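Local coordinates for ABC-type branched-chain amino acid transport systems periplasmic component-like protein (PDB 4N03) that binds palmitic acid and probably serves as the fatty-acid-binding component of an ABC transporter of the leucine-binding protein family, at residues 57-60 / 61-65; 183-186 / 187-191; 209-212 / 213-216; 240-244 / 245-249. All blocks are in the same frame, centred on the assembly; numbering follows the deposited sequence.

Each of the four contacts is local, made within one continuous run of chain. Contacts 1 and 2 sit in mid-helix, in the beta-alpha-beta units of 47-66 and 179-195, on opposite sides of the chain's centre and about 37 Å apart between centres; contact 2 is buried, contact 1 partly so, and both combine regular backbone bonds with side chains packed on neighbouring strands. Contacts 3 and 4 are helix ends farther out, partly buried with several exposed residues: 209-216 starts helix 212-220, while 240-249 finishes helix 232-244. There waters and an Asx turn serve backbone groups, and an arginine holds carbonyls of the following loop. These two also touch, Val-215 packing on Ile-241 and Met-247.

Contact 1. Residues 57-60 / 61-65; sequences QQLY and YEEVN
Tyr-61 and Gln-57, one helical turn apart, make the polar side-chain link of this contact. Their side chains lie side by side and point the same way, and Tyr-61 OH donates to Gln-57 OE1 at 2.7 Å. The donor stands well above the amide's carbonyl plane, and amide and ring are nearly perpendicular, 87° apart. With CG anti to its own carbonyl carbon (chi1 -58°), the ring turns back along the helix, and Gln-57 O sits over one face near the rim, 3.1 Å from Tyr-61 CD2. The same oxygen accepts Tyr-61 N at 3.0 Å, in series with the bonds from Glu-62, Glu-63 and Val-64 to Gln-58, Leu-59 and Tyr-60.

All this belongs to helix 47-66, the crossover between parallel strands 33-40 and 74-81 in a beta-alpha-beta unit of the periplasmic-binding-protein fold. Tyrosine suits this place: its ring packs on Leu-36, Ile-75 and Ala-77 of these strands and its hydroxyl meets the glutamine, whose NE2 bonds to Pro-104 O. A phenylalanine here would keep the ring but would probably leave buried Gln-57 OE1 without its hydroxyl donor and its amide freer to turn.

The apolar pair lies elsewhere round the helix: Val-64 CG2 meets Tyr-60 CE1 at 3.7 Å, and the Tyr-60 ring packs edge-to-face with Tyr-315. Glu-63 is of mixed character. Its aliphatic CG passes Leu-59 O, its carboxylate lies alongside the leucine with OE2 3.7 Å from Leu-59 CD1, and its OE1 is hydrogen-bonded to Tyr-315 OH.

Contact 2. Residues 183-186 / 187-191; sequences SALR and GTKYA
Ala-184 O is approached by two donors of Thr-188: the backbone N at 3.0 Å, lying in the carbonyl plane, and more weakly OG1 at 3.4 Å. The hydroxyl reaches back because OG1 is anti to its own carbonyl carbon (chi1 -58°). Threonine fits this buried place, being small enough to pack against Met-152, Leu-171 and Leu-227, while its hydroxyl has a second weak partner in His-173 ND1.

Lys-189 N bonds to Leu-185 O at 2.9 Å, and the lysine's CG lies against the same oxygen. Its CD leans on the leucine, 3.8 Å from Leu-185 CG, the two chains crossing at a slant, while NZ goes on to a salt bridge with Glu-201. A long chain, apolar along its length and charged at its end, can do both. Tyr-190 N bonds to Arg-186 O at 3.0 Å. Gly-187 is buried and brings no side chain to the helix surface; its N makes a weak bond to Ser-183 O.

Ala-184 and Thr-188 face Met-152 and strands 170-176 and 225-229, an inner face of small residues in helix 179-195, the connection of a beta-alpha-beta crossover between strands 170-176 and 198-204.

Contact 3. Residues 209-212 / 213-216; sequences RDMK and SQVA
The backbone enters the helix at Met-211, whose O accepts Val-215 N at 2.9 Å and almost straight, while Lys-212 O takes Ala-216 N at 3.0 Å as the next rung. Asp-210 prepares this start. Its OD1 accepts Lys-212 N at 3.1 Å, two residues on, the signature of an Asx turn; the N-H comes to the anti side of the carboxylate and 34° out of its plane. A short acidic side chain suits the spot, where its charge would probably also interact favourably with the helix N-terminus.

Met-211 itself is the N-cap of helix 212-220, which follows strand 198-204, and its N bonds to Ser-237 OG. A water bridges Asp-210 O, to which it donates, and Ser-213 N, which it accepts at 2.9 Å. Met-211, present as selenomethionine, folds its chain at chi2 and chi3, carrying CE to 3.6 Å from Gln-214 OE1; the side chains run aslant to each other. Gln-214, bent at chi2 (70°), is long enough to curl its amide back over the helix start, with OE1 3.3 Å from Met-211 CA. Both side chains touch Ile-204 of strand 198-204, and Met-211, a long flexible apolar chain suited to folding into a buried place, also reaches Leu-238. Val-215 CG2 lies 3.4 Å from Met-211 O, and its side chain packs against Ile-241 of helix 232-244, a fitting place for a buried, branched apolar residue.

Contact 4. Residues 240-244 / 245-249; sequences GIARS and QGMKQ
Arg-243 begins at a CB directed away from the following loop, yet the bend at chi2 (-52°) swings the chain round to it. CD passes 3.4 Å from Met-247 O. NE stays 4.1 Å from that oxygen, so the terminal nitrogens do the binding: NH1 donates to Met-247 O at 2.9 Å and to Gln-249 O at 2.8 Å, while NH2 grips the same Gln-249 O at 2.9 Å. The pair holds Gln-249 O end-on in the guanidinium plane, fixing its rotation. Arginine suits because a long chain with several coplanar N-H groups can hold two carbonyls at once. With an alanine in its place, the carbonyls of Met-247 and Gln-249 would probably lose these donors and the loop be freer to move.

Ala-242 O accepts Met-247 N at 3.1 Å and Gln-245 N from the opposite face of its plane. Met-247, a selenomethionine, lays SE 4.1 Å from Ala-242 CB and continues to Val-215 and Ala-219. A water joins Arg-243 O, Met-247 O and Lys-248 NZ.

Gly-246 has a positive phi (79°), where a side chain would jam against the preceding carbonyl, and its N bonds to Arg-243 O. With the Met-247 to Ala-242 bond this is a Schellman motif, the C-terminal cap ending helix 232-244 before strand 251-253.

Contact 1. Residues 57-60 / 61-65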
# COMPACT_ATOMS: atom_id res chain seq x y z
N GLN A 57 6.61 -11.67 0.06
CA GLN A 57 6.59 -12.13 1.45
C GLN A 57 7.12 -13.57 1.52
O GLN A 57 7.93 -13.86 2.39
CB GLN A 57 5.18 -12.07 2.04
CG GLN A 57 4.66 -10.65 2.27
CD GLN A 57 4.09 -10.42 3.63
OE1 GLN A 57 3.79 -11.32 4.38
NE2 GLN A 57 3.89 -9.13 3.95
N GLN A 58 6.65 -14.44 0.65
CA GLN A 58 7.10 -15.84 0.67
C GLN A 58 8.65 -15.90 0.40
O GLN A 58 9.36 -16.72 1.02
CB GLN A 58 6.25 -16.77 -0.26
CG GLN A 58 4.71 -16.90 -0.04
CD GLN A 58 4.18 -17.75 1.17
OE1 GLN A 58 4.88 -18.55 1.76
NE2 GLN A 58 2.90 -17.55 1.51
N LEU A 59 9.17 -15.06 -0.46
CA LEU A 59 10.59 -14.99 -0.70
C LEU A 59 11.35 -14.65 0.57
O LEU A 59 12.33 -15.34 0.94
CB LEU A 59 10.89 -13.94 -1.77
CG LEU A 59 12.39 -13.74 -2.07
CD1 LEU A 59 13.11 -14.93 -2.62
CD2 LEU A 59 12.56 -12.54 -2.98
N TYR A 60 10.89 -13.62 1.27
CA TYR A 60 11.52 -13.23 2.52
C TYR A 60 11.49 -14.41 3.54
O TYR A 60 12.49 -14.73 4.18
CB TYR A 60 10.80 -11.98 3.11
CG TYR A 60 11.65 -11.23 4.12
CD1 TYR A 60 11.81 -11.70 5.43
CD2 TYR A 60 12.31 -10.07 3.77
CE1 TYR A 60 12.64 -11.01 6.33
CE2 TYR A 60 13.14 -9.40 4.63
CZ TYR A 60 13.28 -9.86 5.93
OH TYR A 60 14.12 -9.20 6.78
N TYR A 61 10.32 -15.01 3.73
CA TYR A 61 10.18 -16.06 4.73
C TYR A 61 11.04 -17.27 4.35
O TYR A 61 11.62 -17.89 5.23
CB TYR A 61 8.73 -16.49 4.94
CG TYR A 61 7.81 -15.36 5.36
CD1 TYR A 61 8.23 -14.37 6.24
CD2 TYR A 61 6.56 -15.23 4.82
CE1 TYR A 61 7.43 -13.31 6.59
CE2 TYR A 61 5.72 -14.16 5.19
CZ TYR A 61 6.18 -13.19 6.05
OH TYR A 61 5.43 -12.09 6.40
N GLU A 62 11.12 -17.61 3.07
CA GLU A 62 12.02 -18.69 2.63
C GLU A 62 13.47 -18.34 3.00
O GLU A 62 14.23 -19.25 3.44
CB GLU A 62 11.88 -18.92 1.13
CG GLU A 62 12.94 -19.82 0.50
CD GLU A 62 12.86 -19.83 -1.03
OE1 GLU A 62 12.07 -20.63 -1.57
OE2 GLU A 62 13.59 -19.02 -1.69
N GLU A 63 13.95 -17.15 2.71
CA GLU A 63 15.31 -16.74 3.08
C GLU A 63 15.55 -16.88 4.59
O GLU A 63 16.59 -17.37 5.02
CB GLU A 63 15.58 -15.30 2.64
CG GLU A 63 15.63 -15.17 1.13
CD GLU A 63 15.60 -13.73 0.63
OE1 GLU A 63 15.29 -12.78 1.40
OE2 GLU A 63 15.88 -13.57 -0.60
N VAL A 64 14.56 -16.46 5.39
CA VAL A 64 14.64 -16.61 6.83
C VAL A 64 14.69 -18.07 7.25
O VAL A 64 15.53 -18.46 8.11
CB VAL A 64 13.44 -15.89 7.53
CG1 VAL A 64 13.40 -16.28 8.98
CG2 VAL A 64 13.57 -14.39 7.39
N ASN A 65 13.83 -18.89 6.67
CA ASN A 65 13.82 -20.34 6.97
C ASN A 65 15.11 -21.03 6.61
O ASN A 65 15.60 -21.87 7.39
CB ASN A 65 12.64 -21.04 6.30
CG ASN A 65 11.32 -20.61 6.95
OD1 ASN A 65 11.30 -20.15 8.12
ND2 ASN A 65 10.23 -20.81 6.26

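Contact 2. Residues 183-186 / 187-191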
# COMPACT_ATOMS: atom_id res chain seq x y z
N SER A 183 -10.45 8.64 1.55
CA SER A 183 -9.30 9.18 2.25
C SER A 183 -8.45 10.02 1.32
O SER A 183 -8.01 11.11 1.65
CB SER A 183 -8.53 8.06 2.92
OG SER A 183 -7.35 8.50 3.55
N ALA A 184 -8.17 9.49 0.11
CA ALA A 184 -7.45 10.28 -0.85
C ALA A 184 -8.15 11.62 -1.08
O ALA A 184 -7.52 12.66 -1.15
CB ALA A 184 -7.28 9.48 -2.12
N LEU A 185 -9.44 11.52 -1.35
CA LEU A 185 -10.27 12.70 -1.63
C LEU A 185 -10.23 13.76 -0.51
O LEU A 185 -10.17 14.94 -0.79
CB LEU A 185 -11.70 12.27 -1.88
CG LEU A 185 -12.70 13.37 -2.21
CD1 LEU A 185 -12.40 14.02 -3.53
CD2 LEU A 185 -14.09 12.79 -2.22
N ARG A 186 -10.18 13.28 0.71
CA ARG A 186 -10.03 14.20 1.83
C ARG A 186 -8.80 15.05 1.69
O ARG A 186 -8.77 16.25 1.95
CB ARG A 186 -10.05 13.44 3.15
CG ARG A 186 -10.01 14.34 4.37
CD ARG A 186 -9.88 13.54 5.63
NE ARG A 186 -9.83 14.41 6.79
CZ ARG A 186 -10.72 14.43 7.75
NH1 ARG A 186 -11.76 13.63 7.76
NH2 ARG A 186 -10.49 15.22 8.74
N GLY A 187 -7.69 14.42 1.30
CA GLY A 187 -6.44 15.14 1.05
C GLY A 187 -6.55 16.12 -0.10
O GLY A 187 -6.14 17.28 0.00
N THR A 188 -7.13 15.68 -1.21
CA THR A 188 -7.37 16.58 -2.33
C THR A 188 -8.11 17.84 -1.88
O THR A 188 -7.73 18.95 -2.27
CB THR A 188 -8.18 15.86 -3.41
OG1 THR A 188 -7.46 14.70 -3.82
CG2 THR A 188 -8.42 16.73 -4.59
N LYS A 189 -9.19 17.65 -1.13
CA LYS A 189 -10.04 18.77 -0.73
C LYS A 189 -9.33 19.67 0.24
O LYS A 189 -9.53 20.91 0.19
CB LYS A 189 -11.33 18.24 -0.20
CG LYS A 189 -12.14 17.58 -1.31
CD LYS A 189 -13.31 16.82 -0.78
CE LYS A 189 -14.33 17.78 -0.24
NZ LYS A 189 -15.53 16.97 -0.04
N TYR A 190 -8.48 19.12 1.11
CA TYR A 190 -7.70 19.97 2.03
C TYR A 190 -6.77 20.84 1.25
O TYR A 190 -6.67 22.07 1.43
CB TYR A 190 -6.97 19.11 3.04
CG TYR A 190 -6.12 19.93 3.97
CD1 TYR A 190 -6.69 20.59 5.06
CD2 TYR A 190 -4.76 20.08 3.75
CE1 TYR A 190 -5.94 21.35 5.89
CE2 TYR A 190 -4.00 20.84 4.64
CZ TYR A 190 -4.61 21.48 5.73
OH TYR A 190 -3.87 22.22 6.62
N ALA A 191 -6.00 20.20 0.36
CA ALA A 191 -5.09 20.94 -0.47
C ALA A 191 -5.81 22.02 -1.29
O ALA A 191 -5.34 23.15 -1.43
CB ALA A 191 -4.29 20.01 -1.36

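Contact 3. Residues 209-212 / 213-216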
# COMPACT_ATOMS: atom_id res chain seq x y z
N ARG A 209 -15.47 -0.86 -14.74
CA ARG A 209 -14.36 -1.30 -15.55
C ARG A 209 -14.03 -0.25 -16.60
O ARG A 209 -12.89 -0.20 -17.09
CB ARG A 209 -14.72 -2.62 -16.26
CG ARG A 209 -15.09 -3.76 -15.31
CD ARG A 209 -15.29 -5.10 -16.01
NE ARG A 209 -14.06 -5.60 -16.63
CZ ARG A 209 -13.09 -6.23 -15.98
NH1 ARG A 209 -13.18 -6.54 -14.69
NH2 ARG A 209 -12.02 -6.61 -16.65
N ASP A 210 -14.99 0.53 -17.01
CA ASP A 210 -14.89 1.41 -18.16
C ASP A 210 -15.07 2.83 -17.68
O ASP A 210 -16.13 3.17 -17.14
CB ASP A 210 -16.03 1.01 -19.11
CG ASP A 210 -15.99 1.69 -20.43
OD1 ASP A 210 -15.37 2.74 -20.61
OD2 ASP A 210 -16.64 1.15 -21.36
N MSE A 211 -14.11 3.68 -17.92
CA MSE A 211 -14.10 5.06 -17.45
C MSE A 211 -14.61 6.07 -18.46
O MSE A 211 -14.43 7.26 -18.27
CB MSE A 211 -12.65 5.43 -17.02
CG MSE A 211 -12.20 4.59 -15.83
SE MSE A 211 -12.98 5.09 -14.12
CE MSE A 211 -14.46 3.76 -14.06
N LYS A 212 -15.29 5.64 -19.52
CA LYS A 212 -15.62 6.65 -20.51
C LYS A 212 -16.65 7.69 -20.05
O LYS A 212 -16.48 8.84 -20.42
CB LYS A 212 -15.94 6.06 -21.87
CG LYS A 212 -17.15 5.21 -21.89
CD LYS A 212 -17.32 4.67 -23.30
CE LYS A 212 -18.56 3.85 -23.32
NZ LYS A 212 -18.98 3.52 -24.71
N SER A 213 -17.61 7.35 -19.19
CA SER A 213 -18.52 8.34 -18.70
C SER A 213 -17.83 9.30 -17.73
O SER A 213 -18.15 10.48 -17.71
CB SER A 213 -19.73 7.69 -18.05
OG SER A 213 -19.37 6.93 -16.91
N GLN A 214 -16.86 8.79 -16.98
CA GLN A 214 -16.08 9.65 -16.10
C GLN A 214 -15.26 10.64 -16.89
O GLN A 214 -15.20 11.84 -16.56
CB GLN A 214 -15.20 8.82 -15.19
CG GLN A 214 -15.94 8.08 -14.10
CD GLN A 214 -16.78 6.96 -14.60
OE1 GLN A 214 -16.50 6.31 -15.63
NE2 GLN A 214 -17.86 6.71 -13.89
N VAL A 215 -14.63 10.16 -17.97
CA VAL A 215 -13.88 11.07 -18.83
C VAL A 215 -14.77 12.15 -19.44
O VAL A 215 -14.39 13.33 -19.50
CB VAL A 215 -13.10 10.26 -19.89
CG1 VAL A 215 -12.49 11.20 -20.94
CG2 VAL A 215 -12.00 9.42 -19.26
N ALA A 216 -15.95 11.75 -19.90
CA ALA A 216 -16.89 12.72 -20.45
C ALA A 216 -17.24 13.79 -19.40
O ALA A 216 -17.33 14.99 -19.71
CB ALA A 216 -18.17 12.03 -20.94
O HOH W 1 -18.20 4.80 -18.05

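Contact 4. Residues 240-244 / 245-249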
# COMPACT_ATOMS: atom_id res chain seq x y z
N GLY A 240 -6.27 6.08 -21.14
CA GLY A 240 -6.42 5.85 -22.57
C GLY A 240 -7.55 6.63 -23.18
O GLY A 240 -7.39 7.26 -24.23
N ILE A 241 -8.72 6.62 -22.54
CA ILE A 241 -9.84 7.35 -23.09
C ILE A 241 -9.56 8.86 -23.09
O ILE A 241 -9.82 9.57 -24.05
CB ILE A 241 -11.15 6.98 -22.39
CG1 ILE A 241 -11.48 5.51 -22.58
CG2 ILE A 241 -12.28 7.84 -22.89
CD1 ILE A 241 -12.54 5.04 -21.61
N ALA A 242 -9.03 9.39 -21.98
CA ALA A 242 -8.73 10.82 -21.92
C ALA A 242 -7.83 11.24 -23.05
O ALA A 242 -8.08 12.23 -23.74
CB ALA A 242 -8.09 11.19 -20.58
N ARG A 243 -6.73 10.47 -23.29
CA ARG A 243 -5.81 10.91 -24.32
C ARG A 243 -6.41 10.75 -25.72
O ARG A 243 -6.16 11.58 -26.58
CB ARG A 243 -4.47 10.17 -24.22
CG ARG A 243 -3.80 10.36 -22.86
CD ARG A 243 -3.67 11.81 -22.45
NE ARG A 243 -3.02 11.91 -21.15
CZ ARG A 243 -3.21 12.88 -20.27
NH1 ARG A 243 -4.05 13.88 -20.51
NH2 ARG A 243 -2.57 12.83 -19.13
N SER A 244 -7.27 9.75 -25.89
CA SER A 244 -7.96 9.55 -27.19
C SER A 244 -8.96 10.65 -27.49
O SER A 244 -9.41 10.82 -28.61
CB SER A 244 -8.71 8.19 -27.20
OG SER A 244 -9.92 8.23 -26.43
N GLN A 245 -9.35 11.43 -26.46
CA GLN A 245 -10.24 12.56 -26.56
C GLN A 245 -9.48 13.86 -26.69
O GLN A 245 -10.09 14.92 -26.72
CB GLN A 245 -11.23 12.60 -25.38
CG GLN A 245 -12.26 11.48 -25.44
CD GLN A 245 -13.20 11.66 -26.58
OE1 GLN A 245 -13.65 12.75 -26.85
NE2 GLN A 245 -13.43 10.62 -27.33
N GLY A 246 -8.16 13.82 -26.76
CA GLY A 246 -7.37 15.02 -26.87
C GLY A 246 -7.16 15.77 -25.57
O GLY A 246 -6.67 16.87 -25.59
N MSE A 247 -7.47 15.15 -24.45
CA MSE A 247 -7.30 15.84 -23.15
C MSE A 247 -5.84 15.86 -22.83
O MSE A 247 -5.12 14.85 -22.99
CB MSE A 247 -8.07 15.10 -22.07
CG MSE A 247 -9.55 15.21 -22.40
SE MSE A 247 -10.65 14.36 -21.05
CE MSE A 247 -10.62 15.70 -19.64
N LYS A 248 -5.37 17.00 -22.35
CA LYS A 248 -3.96 17.18 -22.04
C LYS A 248 -3.66 17.38 -20.56
O LYS A 248 -2.51 17.52 -20.18
CB LYS A 248 -3.35 18.33 -22.84
CG LYS A 248 -3.51 18.20 -24.36
CD LYS A 248 -2.87 16.93 -24.91
CE LYS A 248 -3.07 16.73 -26.43
NZ LYS A 248 -2.42 15.45 -26.77
N GLN A 249 -4.68 17.29 -19.73
CA GLN A 249 -4.50 17.49 -18.30
C GLN A 249 -3.58 16.44 -17.72
O GLN A 249 -3.70 15.26 -18.08
CB GLN A 249 -5.84 17.41 -17.60
CG GLN A 249 -6.86 18.50 -17.94
CD GLN A 249 -7.77 18.20 -19.11
OE1 GLN A 249 -7.40 17.43 -20.00
NE2 GLN A 249 -8.96 18.75 -19.10
O HOH W 2 -4.45 13.85 -25.59
O HOH W 3 -12.29 7.91 -27.05